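Local coordinates for protection of telomeres protein 1 (Schizosaccharomyces pombe, PDB 7CUI), which binds single-stranded telomeric DNA to protect the 3' overhang and regulates telomerase and telomere length, and is represented by its C-terminal domain, at residues W61-T66 with E140-H145; Q67-S72 with C115-H120; L94-F99 with I166-Y171. One frame throughout, in Å; residues are numbered along the deposited sequence.

Contact 1. Residues W61-T66 with E140-H145; sequences WPKSLT and ERIQHH. With SO4 (sulfate ion), chain E.
Lys63 lies across Ile142, the aliphatic middle of one side chain meeting the short methyl branch of the other at about a right angle. The topology of the curled sheet is that of an OB fold. Lys63 follows a cis-proline, Pro62, in an irregular part of the long first barrel strand, and Ile142 belongs to helix 138-148, one of the helices inserted between the third and fourth barrel strands. The touching atoms are Lys63 CD and Ile142 CG2, 4.1 Å apart, so the contact uses only the methylene part of the lysine. The lysine chain is bent at CB-CG (chi2 -57°), which turns its ammonium end back along its own strand; there NZ is hydrogen-bonded to Phe60 O and forms a salt bridge with Asp59. Beside this pair, the side chain of Gln143 reaches to the backbone carbonyl of Lys63. Ile142 is buried, also packing on Phe60 and on Ala155.

One turn of the same helix carries a second group of side chains. His144 presents a ring face to Arg141, whose NH2 stands 3.5 Å above the ring plane over its centre, while Arg141 NE is held by a salt bridge to Asp158. A sulfate, probably from the crystallisation liquor, is bound beyond them: Arg141 NH1 lies 2.7 Å from sulfate O3 and donates to sulfate O2 over 3.2 Å, with an N-H...O angle of 162°.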
loop_
_atom_site.group_PDB
_atom_site.type_symbol
_atom_site.label_atom_id
_atom_site.label_comp_id
_atom_site.label_asym_id
_atom_site.label_seq_id
_atom_site.Cartn_x
_atom_site.Cartn_y
_atom_site.Cartn_z
ATOM N N TRP A 61 -5.709 1.828 4.748
ATOM C CA TRP A 61 -5.474 2.323 6.096
ATOM C C TRP A 61 -4.390 3.401 6.070
ATOM O O TRP A 61 -3.386 3.244 5.371
ATOM C CB TRP A 61 -5.079 1.172 7.028
ATOM C CG TRP A 61 -5.428 1.473 8.451
ATOM C CD1 TRP A 61 -6.618 1.206 9.071
ATOM C CD2 TRP A 61 -4.618 2.162 9.423
ATOM N NE1 TRP A 61 -6.599 1.658 10.365
ATOM C CE2 TRP A 61 -5.387 2.250 10.608
ATOM C CE3 TRP A 61 -3.334 2.718 9.407
ATOM C CZ2 TRP A 61 -4.907 2.863 11.764
ATOM C CZ3 TRP A 61 -2.856 3.322 10.552
ATOM C CH2 TRP A 61 -3.631 3.387 11.714
ATOM N N PRO A 62 -4.532 4.527 6.812
ATOM C CA PRO A 62 -5.718 4.812 7.621
ATOM C C PRO A 62 -6.905 5.326 6.806
ATOM O O PRO A 62 -6.791 5.566 5.605
ATOM C CB PRO A 62 -5.219 5.868 8.624
ATOM C CG PRO A 62 -4.054 6.559 7.941
ATOM C CD PRO A 62 -3.513 5.586 6.916
ATOM N N LYS A 63 -8.052 5.489 7.471
ATOM C CA LYS A 63 -9.287 5.809 6.777
ATOM C C LYS A 63 -9.317 7.267 6.325
ATOM O O LYS A 63 -9.936 7.564 5.307
ATOM C CB LYS A 63 -10.498 5.441 7.632
ATOM C CG LYS A 63 -10.609 3.964 7.974
ATOM C CD LYS A 63 -10.658 3.062 6.756
ATOM C CE LYS A 63 -10.865 1.615 7.141
ATOM N NZ LYS A 63 -10.042 0.714 6.305
ATOM N N SER A 64 -8.672 8.167 7.083
ATOM C CA SER A 64 -8.547 9.559 6.672
ATOM C C SER A 64 -7.286 9.733 5.846
ATOM O O SER A 64 -6.205 9.373 6.304
ATOM C CB SER A 64 -8.477 10.498 7.831
ATOM O OG SER A 64 -9.636 10.375 8.619
ATOM N N LEU A 65 -7.438 10.344 4.667
ATOM C CA LEU A 65 -6.302 10.731 3.848
ATOM C C LEU A 65 -5.499 11.800 4.582
ATOM O O LEU A 65 -4.326 12.027 4.289
ATOM C CB LEU A 65 -6.808 11.243 2.497
ATOM C CG LEU A 65 -7.509 10.203 1.627
ATOM C CD1 LEU A 65 -7.478 10.625 0.168
ATOM C CD2 LEU A 65 -6.852 8.841 1.777
ATOM N N THR A 66 -6.151 12.423 5.563
ATOM C CA THR A 66 -5.553 13.434 6.417
ATOM C C THR A 66 -4.420 12.827 7.242
ATOM O O THR A 66 -3.556 13.549 7.740
ATOM C CB THR A 66 -6.676 14.114 7.201
ATOM O OG1 THR A 66 -6.896 15.313 6.462
ATOM C CG2 THR A 66 -6.337 14.407 8.642
ATOM N N GLU A 140 -14.551 7.302 -1.515
ATOM C CA GLU A 140 -15.839 7.971 -1.418
ATOM C C GLU A 140 -16.826 7.069 -0.689
ATOM O O GLU A 140 -17.578 7.525 0.172
ATOM C CB GLU A 140 -16.400 8.249 -2.811
ATOM C CG GLU A 140 -15.859 9.513 -3.438
ATOM C CD GLU A 140 -16.221 9.744 -4.897
ATOM O OE1 GLU A 140 -17.111 9.024 -5.429
ATOM O OE2 GLU A 140 -15.613 10.650 -5.514
ATOM N N ARG A 141 -16.804 5.785 -1.059
ATOM C CA ARG A 141 -17.743 4.802 -0.549
ATOM C C ARG A 141 -17.368 4.437 0.883
ATOM O O ARG A 141 -18.241 4.245 1.727
ATOM C CB ARG A 141 -17.768 3.564 -1.451
ATOM C CG ARG A 141 -18.696 3.667 -2.665
ATOM C CD ARG A 141 -19.990 4.452 -2.577
ATOM N NE ARG A 141 -21.115 3.764 -1.935
ATOM C CZ ARG A 141 -22.324 4.298 -1.681
ATOM N NH1 ARG A 141 -23.312 3.521 -1.175
ATOM N NH2 ARG A 141 -22.552 5.573 -1.960
ATOM N N ILE A 142 -16.060 4.340 1.145
ATOM C CA ILE A 142 -15.594 4.030 2.486
ATOM C C ILE A 142 -16.040 5.142 3.436
ATOM O O ILE A 142 -16.555 4.855 4.516
ATOM C CB ILE A 142 -14.075 3.769 2.514
ATOM C CG1 ILE A 142 -13.753 2.347 2.041
ATOM C CG2 ILE A 142 -13.500 4.048 3.898
ATOM C CD1 ILE A 142 -12.282 2.033 1.949
ATOM N N GLN A 143 -15.880 6.404 3.010
ATOM C CA GLN A 143 -16.309 7.529 3.827
ATOM C C GLN A 143 -17.833 7.570 3.934
ATOM O O GLN A 143 -18.379 7.970 4.963
ATOM C CB GLN A 143 -15.780 8.848 3.263
ATOM C CG GLN A 143 -14.271 8.998 3.388
ATOM C CD GLN A 143 -13.751 8.710 4.777
ATOM O OE1 GLN A 143 -12.684 8.127 4.944
ATOM N NE2 GLN A 143 -14.490 9.131 5.793
ATOM N N HIS A 144 -18.512 7.160 2.857
ATOM C CA HIS A 144 -19.962 7.105 2.846
ATOM C C HIS A 144 -20.446 6.173 3.953
ATOM O O HIS A 144 -21.392 6.498 4.667
ATOM C CB HIS A 144 -20.482 6.682 1.466
ATOM C CG HIS A 144 -21.929 6.319 1.485
ATOM N ND1 HIS A 144 -22.934 7.269 1.391
ATOM C CD2 HIS A 144 -22.549 5.128 1.641
ATOM C CE1 HIS A 144 -24.107 6.675 1.470
ATOM N NE2 HIS A 144 -23.899 5.360 1.626
ATOM N N HIS A 145 -19.789 5.017 4.093
ATOM C CA HIS A 145 -20.232 4.016 5.054
ATOM C C HIS A 145 -19.928 4.456 6.485
ATOM O O HIS A 145 -20.742 4.252 7.388
ATOM C CB HIS A 145 -19.667 2.632 4.717
ATOM C CG HIS A 145 -20.309 2.009 3.524
ATOM N ND1 HIS A 145 -21.655 1.684 3.489
ATOM C CD2 HIS A 145 -19.805 1.649 2.322
ATOM C CE1 HIS A 145 -21.948 1.148 2.320
ATOM N NE2 HIS A 145 -20.828 1.115 1.586
HETATM S S SO4 E . -26.555 3.069 -1.139
HETATM O O1 SO4 E . -26.305 2.574 0.188
HETATM O O2 SO4 E . -26.345 4.493 -1.163
HETATM O O3 SO4 E . -25.657 2.431 -2.068
HETATM O O4 SO4 E . -27.912 2.776 -1.513
#

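Contact 2. Residues Q67-S72 with C115-H120; sequences QFAVLS and CNLADH
Apolar contact between Ala69 and Leu117 joins the two segments. One methyl of the leucine does the touching: Leu117 CD2 lies 3.8 Å from Ala69 CB and 4.1 Å from Phe68 CB, so a single branch covers both residues where the loop passes into the strand. The CB of Ala69 points at the opposite segment and also faces the Cys115 carbonyl. Of the Phe68 side chain only CB takes part, beside the backbone N; the ring leads away to stack with Phe82 and to pack on Leu127, Leu131 and Trp135.

Those contacts place the pair in the OB fold. Residues 69-72 are the last part of the first barrel strand, Phe82 is on the second, and residues 115-120 form the loop leading into helix 121-135, part of the insertion between the third and fourth strands. The ring of Phe68 is thus enclosed between barrel and helix, with Leu117 at its backbone end.

The polar link runs through a water, which accepts from Leu117 N at 3.0 Å and lies 2.8 Å from Ala69 O, to which it probably donates, although it has more acceptors in reach than protons to give.

A further set of hydrogen bonds shapes the loop. His120, the N-cap residue of helix 121-135, donates from ND1 to Asn116 O at 2.7 Å with an N-H...O angle of 169°. The acceptor lies in the imidazole plane, whereas the donor is tilted 32° from the carbonyl plane. Cys115 SG sits over one imidazole face toward the rim, and the backbone bond from His120 N to Leu117 O spans 2.9 Å.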
loop_
_atom_site.group_PDB
_atom_site.type_symbol
_atom_site.label_atom_id
_atom_site.label_comp_id
_atom_site.label_asym_id
_atom_site.label_seq_id
_atom_site.Cartn_x
_atom_site.Cartn_y
_atom_site.Cartn_z
ATOM N N GLN A 67 -4.416 11.493 7.352
ATOM C CA GLN A 67 -3.460 10.801 8.198
ATOM C C GLN A 67 -2.504 9.974 7.341
ATOM O O GLN A 67 -1.818 9.092 7.853
ATOM C CB GLN A 67 -4.191 9.950 9.242
ATOM C CG GLN A 67 -5.079 10.762 10.176
ATOM C CD GLN A 67 -5.705 9.951 11.287
ATOM O OE1 GLN A 67 -6.904 10.043 11.543
ATOM N NE2 GLN A 67 -4.897 9.160 11.974
ATOM N N PHE A 68 -2.441 10.282 6.039
ATOM C CA PHE A 68 -1.616 9.518 5.114
ATOM C C PHE A 68 -0.133 9.870 5.242
ATOM O O PHE A 68 0.710 9.164 4.698
ATOM C CB PHE A 68 -2.124 9.663 3.679
ATOM C CG PHE A 68 -2.968 8.514 3.190
ATOM C CD1 PHE A 68 -3.919 7.920 4.014
ATOM C CD2 PHE A 68 -2.822 8.032 1.894
ATOM C CE1 PHE A 68 -4.694 6.864 3.555
ATOM C CE2 PHE A 68 -3.598 6.978 1.436
ATOM C CZ PHE A 68 -4.533 6.397 2.266
ATOM N N ALA A 69 0.191 10.967 5.936
ATOM C CA ALA A 69 1.574 11.254 6.290
ATOM C C ALA A 69 1.678 11.356 7.807
ATOM O O ALA A 69 0.817 11.960 8.445
ATOM C CB ALA A 69 2.057 12.520 5.620
ATOM N N VAL A 70 2.738 10.765 8.370
ATOM C CA VAL A 70 2.927 10.757 9.812
ATOM C C VAL A 70 4.206 11.509 10.166
ATOM O O VAL A 70 5.102 11.650 9.338
ATOM C CB VAL A 70 2.937 9.324 10.384
ATOM C CG1 VAL A 70 1.594 8.628 10.199
ATOM C CG2 VAL A 70 4.070 8.484 9.812
ATOM N N LEU A 71 4.278 11.976 11.416
ATOM C CA LEU A 71 5.468 12.641 11.926
ATOM C C LEU A 71 6.557 11.599 12.181
ATOM O O LEU A 71 6.327 10.625 12.894
ATOM C CB LEU A 71 5.110 13.398 13.211
ATOM C CG LEU A 71 6.216 14.289 13.779
ATOM C CD1 LEU A 71 6.395 15.539 12.930
ATOM C CD2 LEU A 71 5.928 14.660 15.226
ATOM N N SER A 72 7.739 11.816 11.587
ATOM C CA SER A 72 8.870 10.920 11.781
ATOM C C SER A 72 9.904 11.548 12.715
ATOM O O SER A 72 10.284 10.938 13.708
ATOM C CB SER A 72 9.481 10.489 10.470
ATOM O OG SER A 72 9.791 11.609 9.658
ATOM N N CYS A 115 3.540 16.033 4.779
ATOM C CA CYS A 115 3.420 17.130 5.721
ATOM C C CYS A 115 2.209 16.833 6.599
ATOM O O CYS A 115 1.609 15.769 6.477
ATOM C CB CYS A 115 3.232 18.449 4.977
ATOM S SG CYS A 115 1.830 18.421 3.831
ATOM N N ASN A 116 1.865 17.763 7.490
ATOM C CA ASN A 116 0.609 17.682 8.213
ATOM C C ASN A 116 -0.522 17.953 7.222
ATOM O O ASN A 116 -0.708 19.085 6.787
ATOM C CB ASN A 116 0.608 18.643 9.403
ATOM C CG ASN A 116 -0.490 18.335 10.393
ATOM O OD1 ASN A 116 -0.221 18.047 11.556
ATOM N ND2 ASN A 116 -1.731 18.389 9.941
ATOM N N LEU A 117 -1.270 16.907 6.858
ATOM C CA LEU A 117 -2.236 16.993 5.774
ATOM C C LEU A 117 -3.477 17.777 6.223
ATOM O O LEU A 117 -4.136 18.435 5.411
ATOM C CB LEU A 117 -2.579 15.570 5.319
ATOM C CG LEU A 117 -1.909 15.010 4.056
ATOM C CD1 LEU A 117 -0.859 15.924 3.447
ATOM C CD2 LEU A 117 -1.347 13.615 4.288
ATOM N N ALA A 118 -3.791 17.722 7.524
ATOM C CA ALA A 118 -4.906 18.485 8.067
ATOM C C ALA A 118 -4.707 19.979 7.814
ATOM O O ALA A 118 -5.675 20.682 7.533
ATOM C CB ALA A 118 -5.072 18.196 9.538
ATOM N N ASP A 119 -3.452 20.447 7.894
ATOM C CA ASP A 119 -3.115 21.841 7.628
ATOM C C ASP A 119 -2.993 22.135 6.128
ATOM O O ASP A 119 -2.732 23.280 5.758
ATOM C CB ASP A 119 -1.800 22.254 8.301
ATOM C CG ASP A 119 -1.772 22.103 9.815
ATOM O OD1 ASP A 119 -2.857 22.189 10.449
ATOM O OD2 ASP A 119 -0.658 21.896 10.350
ATOM N N HIS A 120 -3.146 21.107 5.278
ATOM C CA HIS A 120 -3.028 21.281 3.837
ATOM C C HIS A 120 -4.258 20.728 3.120
ATOM O O HIS A 120 -4.193 19.688 2.464
ATOM C CB HIS A 120 -1.732 20.644 3.316
ATOM C CG HIS A 120 -0.496 21.301 3.823
ATOM N ND1 HIS A 120 0.032 21.007 5.064
ATOM C CD2 HIS A 120 0.317 22.228 3.274
ATOM C CE1 HIS A 120 1.121 21.723 5.259
ATOM N NE2 HIS A 120 1.311 22.489 4.178
HETATM O O HOH W 1 -0.877 14.131 7.786
#

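Contact 3. Residues L94-F99 with I166-Y171; sequences LPVIFF and IYVKEY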
loop_
_atom_site.group_PDB
_atom_site.type_symbol
_atom_site.label_atom_id
_atom_site.label_comp_id
_atom_site.label_asym_id
_atom_site.label_seq_id
_atom_site.Cartn_x
_atom_site.Cartn_y
_atom_site.Cartn_z
ATOM N N LEU A 94 -4.076 -9.099 0.553
ATOM C CA LEU A 94 -2.759 -8.857 1.115
ATOM C C LEU A 94 -2.659 -7.375 1.479
ATOM O O LEU A 94 -3.052 -6.523 0.681
ATOM C CB LEU A 94 -1.710 -9.258 0.070
ATOM C CG LEU A 94 -0.269 -9.366 0.569
ATOM C CD1 LEU A 94 -0.068 -10.636 1.382
ATOM C CD2 LEU A 94 0.707 -9.324 -0.596
ATOM N N PRO A 95 -2.190 -7.025 2.704
ATOM C CA PRO A 95 -1.910 -5.635 3.058
ATOM C C PRO A 95 -0.519 -5.240 2.568
ATOM O O PRO A 95 0.484 -5.815 2.983
ATOM C CB PRO A 95 -2.002 -5.640 4.590
ATOM C CG PRO A 95 -1.575 -7.042 4.989
ATOM C CD PRO A 95 -1.937 -7.945 3.827
ATOM N N VAL A 96 -0.491 -4.265 1.661
ATOM C CA VAL A 96 0.726 -3.782 1.031
ATOM C C VAL A 96 0.993 -2.368 1.553
ATOM O O VAL A 96 0.176 -1.460 1.380
ATOM C CB VAL A 96 0.591 -3.812 -0.506
ATOM C CG1 VAL A 96 1.803 -3.213 -1.204
ATOM C CG2 VAL A 96 0.294 -5.211 -1.033
ATOM N N ILE A 97 2.143 -2.197 2.210
ATOM C CA ILE A 97 2.501 -0.934 2.832
ATOM C C ILE A 97 3.248 -0.067 1.823
ATOM O O ILE A 97 4.207 -0.519 1.198
ATOM C CB ILE A 97 3.346 -1.169 4.101
ATOM C CG1 ILE A 97 2.559 -1.904 5.188
ATOM C CG2 ILE A 97 3.924 0.139 4.620
ATOM C CD1 ILE A 97 3.431 -2.517 6.266
ATOM N N PHE A 98 2.800 1.188 1.689
ATOM C CA PHE A 98 3.551 2.213 0.987
ATOM C C PHE A 98 4.123 3.198 2.004
ATOM O O PHE A 98 3.383 3.879 2.713
ATOM C CB PHE A 98 2.697 2.890 -0.088
ATOM C CG PHE A 98 2.430 2.000 -1.274
ATOM C CD1 PHE A 98 1.351 1.127 -1.273
ATOM C CD2 PHE A 98 3.280 1.999 -2.375
ATOM C CE1 PHE A 98 1.120 0.286 -2.352
ATOM C CE2 PHE A 98 3.045 1.159 -3.457
ATOM C CZ PHE A 98 1.963 0.307 -3.443
ATOM N N PHE A 99 5.454 3.255 2.051
ATOM C CA PHE A 99 6.197 4.030 3.027
ATOM C C PHE A 99 7.209 4.905 2.291
ATOM O O PHE A 99 7.805 4.473 1.301
ATOM C CB PHE A 99 6.881 3.070 4.006
ATOM C CG PHE A 99 7.646 3.724 5.127
ATOM C CD1 PHE A 99 6.984 4.442 6.112
ATOM C CD2 PHE A 99 9.029 3.620 5.208
ATOM C CE1 PHE A 99 7.684 5.053 7.145
ATOM C CE2 PHE A 99 9.729 4.231 6.242
ATOM C CZ PHE A 99 9.056 4.943 7.211
ATOM N N ILE A 166 1.599 -4.701 -9.491
ATOM C CA ILE A 166 2.229 -4.166 -8.292
ATOM C C ILE A 166 3.428 -5.046 -7.944
ATOM O O ILE A 166 3.344 -6.267 -8.054
ATOM C CB ILE A 166 1.202 -4.100 -7.136
ATOM C CG1 ILE A 166 1.737 -3.382 -5.895
ATOM C CG2 ILE A 166 0.687 -5.485 -6.781
ATOM C CD1 ILE A 166 2.165 -1.962 -6.149
ATOM N N TYR A 167 4.543 -4.415 -7.551
ATOM C CA TYR A 167 5.670 -5.152 -6.998
ATOM C C TYR A 167 5.643 -5.024 -5.480
ATOM O O TYR A 167 5.420 -3.936 -4.956
ATOM C CB TYR A 167 7.012 -4.591 -7.469
ATOM C CG TYR A 167 7.239 -4.520 -8.957
ATOM C CD1 TYR A 167 6.554 -5.337 -9.841
ATOM C CD2 TYR A 167 8.188 -3.655 -9.479
ATOM C CE1 TYR A 167 6.781 -5.273 -11.207
ATOM C CE2 TYR A 167 8.430 -3.580 -10.841
ATOM C CZ TYR A 167 7.725 -4.394 -11.709
ATOM O OH TYR A 167 7.959 -4.319 -13.051
ATOM N N VAL A 168 5.888 -6.137 -4.782
ATOM C CA VAL A 168 5.959 -6.117 -3.330
ATOM C C VAL A 168 7.269 -6.759 -2.886
ATOM O O VAL A 168 7.719 -7.735 -3.482
ATOM C CB VAL A 168 4.744 -6.793 -2.661
ATOM C CG1 VAL A 168 3.431 -6.138 -3.065
ATOM C CG2 VAL A 168 4.699 -8.298 -2.894
ATOM N N LYS A 169 7.874 -6.179 -1.844
ATOM C CA LYS A 169 9.008 -6.794 -1.177
ATOM C C LYS A 169 8.553 -7.333 0.176
ATOM O O LYS A 169 8.000 -6.599 0.991
ATOM C CB LYS A 169 10.208 -5.842 -1.103
ATOM C CG LYS A 169 9.937 -4.433 -0.595
ATOM C CD LYS A 169 11.091 -3.491 -0.864
ATOM C CE LYS A 169 10.710 -2.036 -0.697
ATOM N NZ LYS A 169 11.820 -1.128 -1.074
ATOM N N GLU A 170 8.772 -8.634 0.373
ATOM C CA GLU A 170 8.387 -9.354 1.575
ATOM C C GLU A 170 9.571 -9.349 2.535
ATOM O O GLU A 170 10.706 -9.558 2.113
ATOM C CB GLU A 170 8.020 -10.788 1.189
ATOM C CG GLU A 170 7.362 -11.594 2.294
ATOM C CD GLU A 170 6.825 -12.928 1.804
ATOM O OE1 GLU A 170 7.182 -13.331 0.682
ATOM O OE2 GLU A 170 6.044 -13.559 2.537
ATOM N N TYR A 171 9.293 -9.116 3.821
ATOM C CA TYR A 171 10.336 -8.952 4.821
ATOM C C TYR A 171 9.739 -9.125 6.214
ATOM O O TYR A 171 8.522 -9.136 6.373
ATOM C CB TYR A 171 10.975 -7.565 4.707
ATOM C CG TYR A 171 10.051 -6.431 5.080
ATOM C CD1 TYR A 171 9.087 -5.975 4.195
ATOM C CD2 TYR A 171 10.126 -5.824 6.326
ATOM C CE1 TYR A 171 8.222 -4.949 4.536
ATOM C CE2 TYR A 171 9.273 -4.792 6.682
ATOM C CZ TYR A 171 8.319 -4.350 5.781
ATOM O OH TYR A 171 7.474 -3.333 6.117
#
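The strand segments around Val96 and Val168 run almost perpendicular, at 93° between their N-to-C directions, with axes 8.3 Å apart at closest approach and the CA atoms of these two valines 7.2 Å apart. Such a crossing is incompatible with strand pairing, and the contact is made by side chains alone.

At the crossing point Val96 and Val168 point at each other, and their side chains meet at about a right angle. Val168 CG1 does the touching from its strand: it is 3.8 Å from Val96 CG1 and 3.9 Å from Val96 CG2, so it faces both branches of the partner. Val168 has CG1 anti to its carbonyl carbon (chi1 -58°), and it is this branch that is presented to Val96.

These strands are the third and fourth of an OB-fold barrel. The third is hydrogen-bonded to the second, as in Val96 with Leu84, and through Ile97 to strand 190-198; the fourth pairs with strands 49-73 and 190-198. The two valines therefore meet across the barrel interior, where Val96 also packs on Val86 and Val168 on Leu53.

Beside them, Phe98 and Ile166 come from opposite directions. Ile166 holds CG1 anti to its backbone N (chi1 -173°), which sends that branch toward the phenylalanine; its terminal CD1 meets the ring edge, in plane and 3.5 Å from Phe98 CZ. Phe82 and Leu84 also line the Phe98 ring, and Leu53 and Val55 pack on Ile166.

On the far side from Phe98, Ile97 CD1 approaches Tyr171 OH at 4.1 Å, the side chains crossing at about a right angle. Both also pack on the chain of another protein, whose backbone is hydrogen-bonded to the Tyr171 hydroxyl.

In the fold
Contact 3 is the core contact, its centre about 8 Å from the centre of the chain and all its touching residues buried. Contacts 1 and 2 lie farther out, at about 13 and 17 Å; contact 2 is still buried, contact 1 only partly. The outer two share strand 49-73, one joining it to helix 138-148 and the other to the loop before helix 121-135, and they touch where Leu117 packs on Leu65 O and Thr66 O. Contact 3 instead joins two barrel strands, and its nearest atoms stay about 6 to 7 Å from either. Chemistry follows place: almost wholly hydrocarbon inside the barrel, a water bridge added in contact 2, and charged groups beside the apolar touch in contact 1.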